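Local coordinates for protein Na Glutathione S-transferase 2 (Necator americanus, PDB 2ON5) that binds glutathione and, as a hookworm glutathione S-transferase, probably catalyses its conjugation to electrophilic compounds, at residues E16-I21 / R69-K74; D97-I102 / A161-G166; R103-V108 / E123-A128; D151-A156 / E186-I191. All coordinates share one frame; numbering follows the deposited sequence.

Interaction 1 (E16-I21 / R69-K74); sequences EPIRQI and RYLSRK
Ile18 and Ile21 meet Leu71 and Ser72 with no ring or amide between them; the flat group to note is the guanidinium of Arg19, which makes no contact across the two segments, the arginine's CB pointing away from the other helix. At its edge, in plane, the guanidinium receives Glu16 OE1, which Arg19 NH1 holds in a salt bridge of 3.0 Å, with Asp31 as a further partner of the arginine. This is the thioredoxin-like N-terminal domain of the glutathione S-transferases, in which the two helices lie on the same side of the sheet. Their axes run nearly parallel, at 18° and 9.9 Å apart over these segments, and the pair illustrates how adjacent helices pack mainly through branched aliphatic side chains, here with one serine taking part. Ile18 crosses Leu71 at about a right angle, CG2 reaching Leu71 CD1 at 3.8 Å. One turn on, Ile21 splits its two branches between two partners. CG2 rests 3.8 Å from Leu71 CB; with CG1 anti to the carbonyl carbon (chi1 -69°), the other branch meets Ser72 through CG1 and CD1. No hydrogen bond joins the segments, and the touching residues are all buried. Ile18 also reaches Leu6 of the sheet, and Ile21 reaches Leu158 of helix 155-168. Ser72 OG satisfies its own polarity at Ala68 O one turn back, and still brings its oxygen to within 3.2 Å of Ile21 CD1.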
# COMPACT_ATOMS: atom_id res chain seq x y z
N GLU A 16 -4.99 10.21 -10.78
CA GLU A 16 -4.44 11.53 -11.04
C GLU A 16 -2.91 11.68 -10.81
O GLU A 16 -2.21 12.24 -11.68
CB GLU A 16 -5.26 12.61 -10.36
CG GLU A 16 -4.82 14.04 -10.69
CD GLU A 16 -4.91 14.40 -12.18
OE1 GLU A 16 -5.60 13.72 -12.96
OE2 GLU A 16 -4.29 15.41 -12.55
N PRO A 17 -2.38 11.18 -9.68
CA PRO A 17 -0.92 11.26 -9.54
C PRO A 17 -0.16 10.55 -10.66
O PRO A 17 0.93 10.98 -11.00
CB PRO A 17 -0.64 10.59 -8.18
CG PRO A 17 -1.98 10.76 -7.40
CD PRO A 17 -3.03 10.60 -8.48
N ILE A 18 -0.73 9.49 -11.23
CA ILE A 18 -0.10 8.73 -12.32
C ILE A 18 -0.10 9.60 -13.58
O ILE A 18 0.92 9.72 -14.29
CB ILE A 18 -0.84 7.40 -12.58
CG1 ILE A 18 -0.66 6.42 -11.42
CG2 ILE A 18 -0.40 6.76 -13.91
CD1 ILE A 18 -1.87 5.46 -11.24
N ARG A 19 -1.23 10.23 -13.85
CA ARG A 19 -1.29 11.17 -14.97
C ARG A 19 -0.23 12.30 -14.79
O ARG A 19 0.29 12.83 -15.77
CB ARG A 19 -2.68 11.79 -15.12
CG ARG A 19 -3.79 10.78 -15.34
CD ARG A 19 -5.08 11.47 -15.82
NE ARG A 19 -6.21 10.56 -15.85
CZ ARG A 19 -7.20 10.56 -14.97
NH1 ARG A 19 -7.15 11.40 -13.95
NH2 ARG A 19 -8.21 9.70 -15.09
N GLN A 20 0.06 12.66 -13.55
CA GLN A 20 0.98 13.78 -13.28
C GLN A 20 2.42 13.31 -13.41
O GLN A 20 3.27 14.10 -13.76
CB GLN A 20 0.72 14.45 -11.93
CG GLN A 20 -0.62 15.23 -11.97
CD GLN A 20 -1.05 15.83 -10.64
OE1 GLN A 20 -2.19 16.29 -10.50
NE2 GLN A 20 -0.15 15.81 -9.65
N ILE A 21 2.66 12.05 -13.11
CA ILE A 21 3.99 11.45 -13.39
C ILE A 21 4.27 11.51 -14.89
O ILE A 21 5.37 11.93 -15.32
CB ILE A 21 4.09 10.02 -12.89
CG1 ILE A 21 4.07 10.01 -11.34
CG2 ILE A 21 5.34 9.33 -13.52
CD1 ILE A 21 3.80 8.59 -10.70
N ARG A 69 4.62 3.86 -8.50
CA ARG A 69 6.03 3.57 -8.14
C ARG A 69 6.81 3.09 -9.39
O ARG A 69 7.93 3.53 -9.63
CB ARG A 69 6.13 2.48 -7.07
CG ARG A 69 7.58 2.16 -6.57
CD ARG A 69 7.59 1.13 -5.41
NE ARG A 69 6.72 1.61 -4.35
CZ ARG A 69 5.49 1.18 -4.09
NH1 ARG A 69 4.96 0.16 -4.77
NH2 ARG A 69 4.78 1.77 -3.15
N TYR A 70 6.19 2.18 -10.14
CA TYR A 70 6.80 1.66 -11.38
C TYR A 70 7.24 2.79 -12.36
O TYR A 70 8.38 2.84 -12.82
CB TYR A 70 5.83 0.70 -12.07
CG TYR A 70 6.36 0.22 -13.42
CD1 TYR A 70 7.49 -0.61 -13.48
CD2 TYR A 70 5.78 0.65 -14.62
CE1 TYR A 70 8.01 -1.04 -14.69
CE2 TYR A 70 6.28 0.21 -15.87
CZ TYR A 70 7.41 -0.61 -15.89
OH TYR A 70 7.95 -1.05 -17.08
N LEU A 71 6.30 3.69 -12.67
CA LEU A 71 6.61 4.86 -13.51
C LEU A 71 7.55 5.86 -12.84
O LEU A 71 8.42 6.45 -13.50
CB LEU A 71 5.32 5.56 -13.98
CG LEU A 71 4.33 4.68 -14.73
CD1 LEU A 71 2.95 5.32 -14.79
CD2 LEU A 71 4.86 4.22 -16.13
N SER A 72 7.41 6.04 -11.52
CA SER A 72 8.30 6.97 -10.83
C SER A 72 9.74 6.44 -10.85
O SER A 72 10.67 7.20 -11.04
CB SER A 72 7.85 7.20 -9.40
OG SER A 72 6.63 7.92 -9.43
N ARG A 73 9.91 5.14 -10.65
CA ARG A 73 11.26 4.57 -10.77
C ARG A 73 11.83 4.77 -12.16
O ARG A 73 13.03 5.01 -12.32
CB ARG A 73 11.27 3.10 -10.39
CG ARG A 73 11.22 2.90 -8.88
CD ARG A 73 11.62 1.50 -8.38
NE ARG A 73 12.17 0.62 -9.40
CZ ARG A 73 12.39 -0.70 -9.22
NH1 ARG A 73 12.11 -1.28 -8.06
NH2 ARG A 73 12.85 -1.44 -10.23
N LYS A 74 10.99 4.62 -13.17
CA LYS A 74 11.46 4.75 -14.57
C LYS A 74 11.84 6.21 -14.92
O LYS A 74 12.78 6.47 -15.70
CB LYS A 74 10.35 4.23 -15.51
CG LYS A 74 10.72 4.19 -16.98
CD LYS A 74 9.51 3.87 -17.82
CE LYS A 74 9.01 2.46 -17.53
NZ LYS A 74 9.85 1.45 -18.20

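Interaction 2 (D97-I102 / A161-G166); sequences DYINEI and AEHTSG. With GSH (glutathione), chain B.
Tyr98 and His163 both carry CG anti to the backbone nitrogen (chi1 161° and 173°), which sends their rings out from facing helices to meet from opposite directions. The tyrosine turns an edge to the face of the imidazole in an offset edge-to-face pair, centroids 5.0 Å apart and planes at 83°, though the closest approach of the two rings is doubtful in the model. Two isoleucines add to the same imidazole: Ile99 CD1 makes an off-centre CH-pi contact, 4.2 Å from the His163 ring centroid, and Ile102 CD1 comes within 3.5 Å of His163 NE2. In the helical C-terminal domain typical of glutathione S-transferases, this joins the end of helix 82-101 to helix 155-168; Tyr98, Ile102 and His163 are buried, and Phe132 of helix 117-143 stacks on the Tyr98 ring. Another side of helix 82-101, at Asp97, faces the second subunit. There Asp97 OD1 accepts a hydrogen bond from glutathione N1 at 2.9 Å, with a weak second one at OD2. Ser64, Ile51, Trp39 and Gln50 of the second subunit grip the same ligand, so this glutathione site draws on both subunits, and the other presumably does likewise.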
# COMPACT_ATOMS: atom_id res chain seq x y z
N ASP A 97 -3.28 4.88 4.07
CA ASP A 97 -4.03 4.68 5.34
C ASP A 97 -5.04 5.81 5.60
O ASP A 97 -6.19 5.56 5.99
CB ASP A 97 -3.06 4.59 6.55
CG ASP A 97 -2.30 3.26 6.62
OD1 ASP A 97 -1.38 3.15 7.47
OD2 ASP A 97 -2.60 2.34 5.84
N TYR A 98 -4.60 7.05 5.42
CA TYR A 98 -5.48 8.23 5.60
C TYR A 98 -6.65 8.22 4.63
O TYR A 98 -7.81 8.44 5.02
CB TYR A 98 -4.65 9.51 5.43
CG TYR A 98 -5.44 10.79 5.14
CD1 TYR A 98 -6.14 11.45 6.15
CD2 TYR A 98 -5.46 11.34 3.85
CE1 TYR A 98 -6.86 12.63 5.89
CE2 TYR A 98 -6.16 12.51 3.58
CZ TYR A 98 -6.87 13.15 4.60
OH TYR A 98 -7.58 14.32 4.34
N ILE A 99 -6.36 7.96 3.36
CA ILE A 99 -7.41 7.84 2.35
C ILE A 99 -8.43 6.74 2.67
O ILE A 99 -9.64 6.90 2.42
CB ILE A 99 -6.79 7.64 0.94
CG1 ILE A 99 -6.00 8.91 0.52
CG2 ILE A 99 -7.89 7.23 -0.09
CD1 ILE A 99 -6.81 10.19 0.40
N ASN A 100 -7.95 5.62 3.21
CA ASN A 100 -8.83 4.58 3.66
C ASN A 100 -9.76 5.08 4.77
O ASN A 100 -10.98 4.83 4.76
CB ASN A 100 -8.05 3.36 4.12
CG ASN A 100 -8.96 2.20 4.47
OD1 ASN A 100 -9.60 1.61 3.59
ND2 ASN A 100 -9.04 1.89 5.77
N GLU A 101 -9.18 5.83 5.71
CA GLU A 101 -9.93 6.45 6.79
C GLU A 101 -11.05 7.36 6.28
O GLU A 101 -12.17 7.32 6.81
CB GLU A 101 -8.98 7.23 7.70
CG GLU A 101 -9.63 7.81 8.95
CD GLU A 101 -8.61 8.22 10.02
OE1 GLU A 101 -9.04 8.63 11.11
OE2 GLU A 101 -7.39 8.14 9.76
N ILE A 102 -10.77 8.16 5.26
CA ILE A 102 -11.78 9.09 4.71
C ILE A 102 -12.59 8.56 3.51
O ILE A 102 -13.36 9.33 2.88
CB ILE A 102 -11.15 10.48 4.41
CG1 ILE A 102 -10.12 10.38 3.28
CG2 ILE A 102 -10.56 11.09 5.71
CD1 ILE A 102 -9.78 11.71 2.59
N ALA A 161 -0.25 16.78 -2.63
CA ALA A 161 -0.63 18.07 -3.27
C ALA A 161 -1.96 17.91 -4.01
O ALA A 161 -2.87 18.78 -3.94
CB ALA A 161 0.48 18.54 -4.25
N GLU A 162 -2.10 16.81 -4.73
CA GLU A 162 -3.36 16.54 -5.48
C GLU A 162 -4.56 16.39 -4.54
O GLU A 162 -5.58 17.02 -4.74
CB GLU A 162 -3.22 15.33 -6.42
CG GLU A 162 -4.50 14.91 -7.14
CD GLU A 162 -5.17 16.05 -7.91
OE1 GLU A 162 -4.49 16.84 -8.59
OE2 GLU A 162 -6.40 16.11 -7.85
N HIS A 163 -4.40 15.58 -3.50
CA HIS A 163 -5.47 15.40 -2.53
C HIS A 163 -5.86 16.71 -1.88
O HIS A 163 -7.04 17.10 -1.90
CB HIS A 163 -5.08 14.41 -1.41
CG HIS A 163 -6.10 14.35 -0.33
ND1 HIS A 163 -5.91 14.90 0.92
CD2 HIS A 163 -7.37 13.87 -0.34
CE1 HIS A 163 -7.01 14.74 1.64
NE2 HIS A 163 -7.91 14.12 0.90
N THR A 164 -4.89 17.38 -1.26
CA THR A 164 -5.25 18.56 -0.47
C THR A 164 -5.86 19.67 -1.33
O THR A 164 -6.87 20.27 -0.94
CB THR A 164 -4.09 19.12 0.37
OG1 THR A 164 -3.05 19.61 -0.49
CG2 THR A 164 -3.53 18.05 1.31
N SER A 165 -5.27 19.90 -2.50
CA SER A 165 -5.76 20.95 -3.40
C SER A 165 -7.16 20.61 -3.91
O SER A 165 -8.02 21.50 -4.06
CB SER A 165 -4.79 21.17 -4.57
OG SER A 165 -4.79 20.06 -5.45
N GLY A 166 -7.37 19.33 -4.17
CA GLY A 166 -8.66 18.81 -4.64
C GLY A 166 -9.77 19.05 -3.64
O GLY A 166 -10.84 19.54 -4.00
N1 GSH B . -0.28 0.47 7.12
CA1 GSH B . 0.06 -0.34 8.31
C1 GSH B . 1.41 -1.01 8.06
O11 GSH B . 2.44 -0.93 8.78
O12 GSH B . 1.47 -1.72 7.06
CB1 GSH B . -0.15 0.45 9.62
CG1 GSH B . 0.62 -0.03 10.85
CD1 GSH B . -0.31 -0.46 11.98
OE1 GSH B . -1.72 -0.48 11.83
N2 GSH B . 0.29 -0.83 13.11
CA2 GSH B . -0.44 -1.27 14.30
C2 GSH B . -0.25 -0.37 15.49
O2 GSH B . 0.92 0.38 15.62
CB2 GSH B . 0.08 -2.66 14.62
SG2 GSH B . -0.71 -3.92 13.60
N3 GSH B . -1.23 -0.30 16.40
CA3 GSH B . -1.06 0.35 17.69
C3 GSH B . -1.36 1.83 17.70
O31 GSH B . -1.20 2.51 18.75
O32 GSH B . -1.78 2.42 16.68

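Interaction 3 (R103-V108 / E123-A128); sequences RPYLRV and ELLLPA. With EDO (1,2-ethanediol), chain L.
Tyr105 is overlapped on one face of its ring by Leu125, whose CD1 sits 3.6 Å above the ring plane and is displaced toward the rim near CD2 and CE2. The contact is a CH-pi one: Leu125 CD1 lies 3.9 Å from the Tyr105 ring centroid, 25° off the normal. Tyr105 reaches this place with CG anti to its nitrogen (chi1 170°), and Leu125 extends from the facing helix so that the two side chains cross. Beside this pair, Leu124 CD2 settles against the ring of Pro104, 3.7 Å from each of CB, CG and CD of that proline, so a single methyl covers one side of the pyrrolidine. Segments 103-108 and 123-128 belong to the helical C-terminal domain of the glutathione S-transferase fold, where they cross at -130° with axes 9.4 Å apart. The second helix is irregular here: a wider pi-type turn spans 123-125, and Pro127, having no N-H, makes a kink. Phe171 and Ile167 also pack on Tyr105, while Tyr98 reaches Leu125 and so links the pair to the domain interior. In this crystal Tyr105 OH shares a hydrogen bond of 2.9 Å with O1 of an ethanediol, probably from the crystallisation liquor; its partner without that molecule is not known. With no hydrogen bond between the two segments, their direct contact is apolar, of van der Waals and CH-pi type.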
# COMPACT_ATOMS: atom_id res chain seq x y z
N ARG A 103 -12.45 7.27 3.21
CA ARG A 103 -13.20 6.64 2.10
C ARG A 103 -14.72 6.96 2.04
O ARG A 103 -15.24 7.22 0.96
CB ARG A 103 -12.99 5.13 2.05
CG ARG A 103 -13.68 4.48 0.84
CD ARG A 103 -13.62 2.94 0.82
NE ARG A 103 -12.40 2.37 1.38
CZ ARG A 103 -11.24 2.23 0.73
NH1 ARG A 103 -11.10 2.65 -0.53
NH2 ARG A 103 -10.20 1.67 1.35
N PRO A 104 -15.42 6.94 3.19
CA PRO A 104 -16.85 7.32 3.17
C PRO A 104 -17.11 8.72 2.59
O PRO A 104 -18.11 8.93 1.88
CB PRO A 104 -17.25 7.26 4.65
CG PRO A 104 -16.31 6.28 5.25
CD PRO A 104 -15.00 6.54 4.54
N TYR A 105 -16.21 9.67 2.89
CA TYR A 105 -16.30 11.01 2.34
C TYR A 105 -16.06 11.01 0.81
O TYR A 105 -16.81 11.61 0.03
CB TYR A 105 -15.32 11.96 3.07
CG TYR A 105 -15.18 13.29 2.40
CD1 TYR A 105 -16.08 14.32 2.67
CD2 TYR A 105 -14.18 13.51 1.43
CE1 TYR A 105 -15.99 15.55 2.02
CE2 TYR A 105 -14.08 14.74 0.77
CZ TYR A 105 -14.99 15.76 1.08
OH TYR A 105 -14.92 16.97 0.44
N LEU A 106 -14.99 10.34 0.40
CA LEU A 106 -14.62 10.31 -1.00
C LEU A 106 -15.72 9.65 -1.87
O LEU A 106 -16.03 10.13 -2.97
CB LEU A 106 -13.26 9.62 -1.19
CG LEU A 106 -12.13 10.28 -0.40
CD1 LEU A 106 -10.87 9.36 -0.31
CD2 LEU A 106 -11.77 11.64 -1.02
N ARG A 107 -16.31 8.58 -1.38
CA ARG A 107 -17.39 7.90 -2.11
C ARG A 107 -18.62 8.82 -2.30
O ARG A 107 -19.22 8.85 -3.38
CB ARG A 107 -17.77 6.61 -1.40
CG ARG A 107 -16.71 5.49 -1.61
CD ARG A 107 -16.99 4.25 -0.77
NE ARG A 107 -18.31 3.70 -1.08
CZ ARG A 107 -18.58 2.88 -2.09
NH1 ARG A 107 -17.61 2.47 -2.91
NH2 ARG A 107 -19.82 2.46 -2.28
N VAL A 108 -18.95 9.57 -1.26
CA VAL A 108 -20.03 10.55 -1.35
C VAL A 108 -19.73 11.65 -2.38
O VAL A 108 -20.53 11.86 -3.29
CB VAL A 108 -20.40 11.11 0.04
CG1 VAL A 108 -21.33 12.35 -0.11
CG2 VAL A 108 -21.07 10.02 0.87
N GLU A 123 -17.02 15.79 10.14
CA GLU A 123 -17.07 14.74 11.16
C GLU A 123 -15.97 13.69 10.94
O GLU A 123 -15.47 13.10 11.89
CB GLU A 123 -18.46 14.08 11.20
CG GLU A 123 -19.59 15.04 11.63
CD GLU A 123 -20.95 14.34 11.86
OE1 GLU A 123 -21.09 13.14 11.54
OE2 GLU A 123 -21.88 15.00 12.37
N LEU A 124 -15.60 13.50 9.67
CA LEU A 124 -14.66 12.45 9.29
C LEU A 124 -13.29 13.02 8.83
O LEU A 124 -12.25 12.68 9.41
CB LEU A 124 -15.28 11.58 8.19
CG LEU A 124 -14.50 10.34 7.75
CD1 LEU A 124 -14.02 9.54 8.93
CD2 LEU A 124 -15.34 9.48 6.83
N LEU A 125 -13.32 13.88 7.82
CA LEU A 125 -12.07 14.34 7.20
C LEU A 125 -11.23 15.25 8.12
O LEU A 125 -10.01 15.04 8.26
CB LEU A 125 -12.35 14.98 5.83
CG LEU A 125 -11.15 15.14 4.89
CD1 LEU A 125 -11.60 15.24 3.42
CD2 LEU A 125 -10.33 16.36 5.27
N LEU A 126 -11.85 16.23 8.76
CA LEU A 126 -11.09 17.17 9.59
C LEU A 126 -10.27 16.47 10.67
O LEU A 126 -9.08 16.73 10.78
CB LEU A 126 -11.97 18.28 10.20
CG LEU A 126 -12.42 19.38 9.23
CD1 LEU A 126 -13.29 20.40 9.98
CD2 LEU A 126 -11.24 20.07 8.55
N PRO A 127 -10.89 15.56 11.46
CA PRO A 127 -10.11 14.85 12.49
C PRO A 127 -9.04 13.92 11.93
O PRO A 127 -7.98 13.78 12.53
CB PRO A 127 -11.17 14.05 13.24
CG PRO A 127 -12.46 14.71 12.91
CD PRO A 127 -12.31 15.15 11.52
N ALA A 128 -9.34 13.28 10.79
CA ALA A 128 -8.38 12.39 10.12
C ALA A 128 -7.19 13.17 9.60
O ALA A 128 -6.04 12.70 9.67
CB ALA A 128 -9.06 11.60 8.98
C1 EDO L . -13.57 17.87 -3.09
O1 EDO L . -13.87 16.72 -2.27
C2 EDO L . -13.77 17.65 -4.58
O2 EDO L . -13.29 16.37 -5.06

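Interaction 4 (D151-A156 / E186-I191); sequences DSVTYA and EKVRSI
Val153 touches Ile191 with its whole side chain. Its CB lies 3.8 Å from Ile191 CD1; farther out, CG2 is 3.9 Å and CG1 4.0 Å from that same Ile191 CD1, so one methyl nests against the entire isopropyl group. CG2 has a second, looser neighbour in Val188 CG1 at 4.4 Å. Between Val153 and Ile191 the approach is tip to tip. The valine's CG1 stands in the crowded position between nitrogen and carbonyl carbon (chi1 70°), which leaves CG2 anti to the nitrogen, while Ile191 is nearly extended beyond CG1 (chi2 167°) and presents CD1 as its tip. Phe77 and Tyr147 also pack on Val153, and Val188 continues onto Leu158 and Ala161 of helix 155-168. Next to the isoleucine, Ser190 OG donates to Lys187 O at 2.7 Å, three residues back. Directly after Val153 comes Thr154, the N-cap of helix 155-168. Its nitrogen donates to Asp157 OD1, one half of a capping box, and a weak bond from Ala156 N to Thr154 OG1 caps the first turn; the Thr-x-x-Asp sequence resembles the N-capping box known at this helix in glutathione S-transferases.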
# COMPACT_ATOMS: atom_id res chain seq x y z
N ASP A 151 15.18 16.34 -1.63
CA ASP A 151 15.28 17.70 -2.11
C ASP A 151 14.50 17.90 -3.40
O ASP A 151 14.44 19.01 -3.90
CB ASP A 151 16.76 18.08 -2.33
CG ASP A 151 17.56 18.17 -1.02
OD1 ASP A 151 18.80 17.99 -1.08
OD2 ASP A 151 16.98 18.44 0.04
N SER A 152 13.90 16.84 -3.94
CA SER A 152 13.17 16.97 -5.20
C SER A 152 11.80 16.27 -5.16
O SER A 152 11.54 15.47 -4.25
CB SER A 152 14.02 16.45 -6.37
OG SER A 152 14.32 15.08 -6.19
N VAL A 153 10.92 16.59 -6.12
CA VAL A 153 9.54 16.07 -6.14
C VAL A 153 9.50 14.56 -6.31
O VAL A 153 10.26 13.99 -7.11
CB VAL A 153 8.64 16.80 -7.20
CG1 VAL A 153 9.04 16.43 -8.66
CG2 VAL A 153 7.13 16.51 -6.94
N THR A 154 8.62 13.90 -5.55
CA THR A 154 8.40 12.47 -5.69
C THR A 154 6.91 12.17 -5.82
O THR A 154 6.06 13.05 -5.62
CB THR A 154 8.95 11.64 -4.49
OG1 THR A 154 8.18 11.90 -3.33
CG2 THR A 154 10.43 11.92 -4.26
N TYR A 155 6.57 10.92 -6.11
CA TYR A 155 5.13 10.60 -6.25
C TYR A 155 4.35 10.79 -4.95
O TYR A 155 3.13 11.00 -4.97
CB TYR A 155 4.91 9.22 -6.89
CG TYR A 155 5.17 8.04 -5.98
CD1 TYR A 155 4.13 7.53 -5.21
CD2 TYR A 155 6.43 7.44 -5.90
CE1 TYR A 155 4.34 6.45 -4.35
CE2 TYR A 155 6.65 6.34 -5.03
CZ TYR A 155 5.59 5.87 -4.26
OH TYR A 155 5.75 4.81 -3.40
N ALA A 156 5.05 10.73 -3.81
CA ALA A 156 4.36 11.01 -2.55
C ALA A 156 3.91 12.49 -2.50
O ALA A 156 2.81 12.79 -2.02
CB ALA A 156 5.24 10.65 -1.34
N GLU A 186 1.08 24.20 -3.10
CA GLU A 186 1.30 25.28 -4.07
C GLU A 186 2.70 25.22 -4.69
O GLU A 186 2.85 25.55 -5.86
CB GLU A 186 0.98 26.67 -3.51
CG GLU A 186 -0.53 26.84 -3.23
CD GLU A 186 -0.90 28.25 -2.78
OE1 GLU A 186 -2.10 28.53 -2.69
OE2 GLU A 186 0.01 29.07 -2.51
N LYS A 187 3.68 24.77 -3.91
CA LYS A 187 5.03 24.49 -4.45
C LYS A 187 5.01 23.41 -5.55
O LYS A 187 5.48 23.64 -6.67
CB LYS A 187 6.00 24.12 -3.32
CG LYS A 187 7.45 23.83 -3.80
CD LYS A 187 8.35 23.44 -2.63
CE LYS A 187 9.81 23.31 -3.07
NZ LYS A 187 10.36 24.66 -3.28
N VAL A 188 4.43 22.26 -5.22
CA VAL A 188 4.32 21.12 -6.16
C VAL A 188 3.59 21.51 -7.44
O VAL A 188 4.09 21.27 -8.53
CB VAL A 188 3.65 19.89 -5.45
CG1 VAL A 188 3.34 18.72 -6.44
CG2 VAL A 188 4.56 19.40 -4.27
N ARG A 189 2.43 22.13 -7.29
CA ARG A 189 1.55 22.45 -8.43
C ARG A 189 2.07 23.56 -9.35
O ARG A 189 1.56 23.74 -10.45
CB ARG A 189 0.13 22.73 -7.93
CG ARG A 189 -0.57 21.44 -7.46
CD ARG A 189 -1.75 21.69 -6.50
NE ARG A 189 -2.72 22.66 -7.02
CZ ARG A 189 -3.72 22.39 -7.86
NH1 ARG A 189 -3.91 21.16 -8.35
NH2 ARG A 189 -4.53 23.39 -8.24
N SER A 190 3.11 24.28 -8.90
CA SER A 190 3.73 25.34 -9.69
C SER A 190 4.91 24.82 -10.54
O SER A 190 5.46 25.57 -11.34
CB SER A 190 4.19 26.50 -8.81
OG SER A 190 5.20 26.05 -7.89
N ILE A 191 5.30 23.56 -10.36
CA ILE A 191 6.31 22.96 -11.23
C ILE A 191 5.76 23.09 -12.66
O ILE A 191 4.64 22.67 -12.91
CB ILE A 191 6.59 21.48 -10.88
CG1 ILE A 191 7.20 21.37 -9.47
CG2 ILE A 191 7.45 20.84 -12.00
CD1 ILE A 191 7.24 19.94 -8.87

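In the fold
Along the chain, interaction 1 closes first, returning helix 64-75 to helix 16-25 within the thioredoxin-like domain before interaction 2 opens. Interaction 2 spans a long loop of helices, joining helix 82-101 to helix 155-168, and interaction 3 is nested inside it, binding helix 103-110 to helix 117-143. Interaction 4 closes the loop from the start of helix 155-168 to helix 179-189 and the residues leading into helix 192-200; it crosses interaction 2, their segments alternating, and both draw on helix 155-168. That helix also ties the domains together, since Glu162 touches Glu16 and Gln20, and Tyr155 touches Ile21 and Ser72. Interactions 1 and 3 lie on opposite sides of the chain's centre.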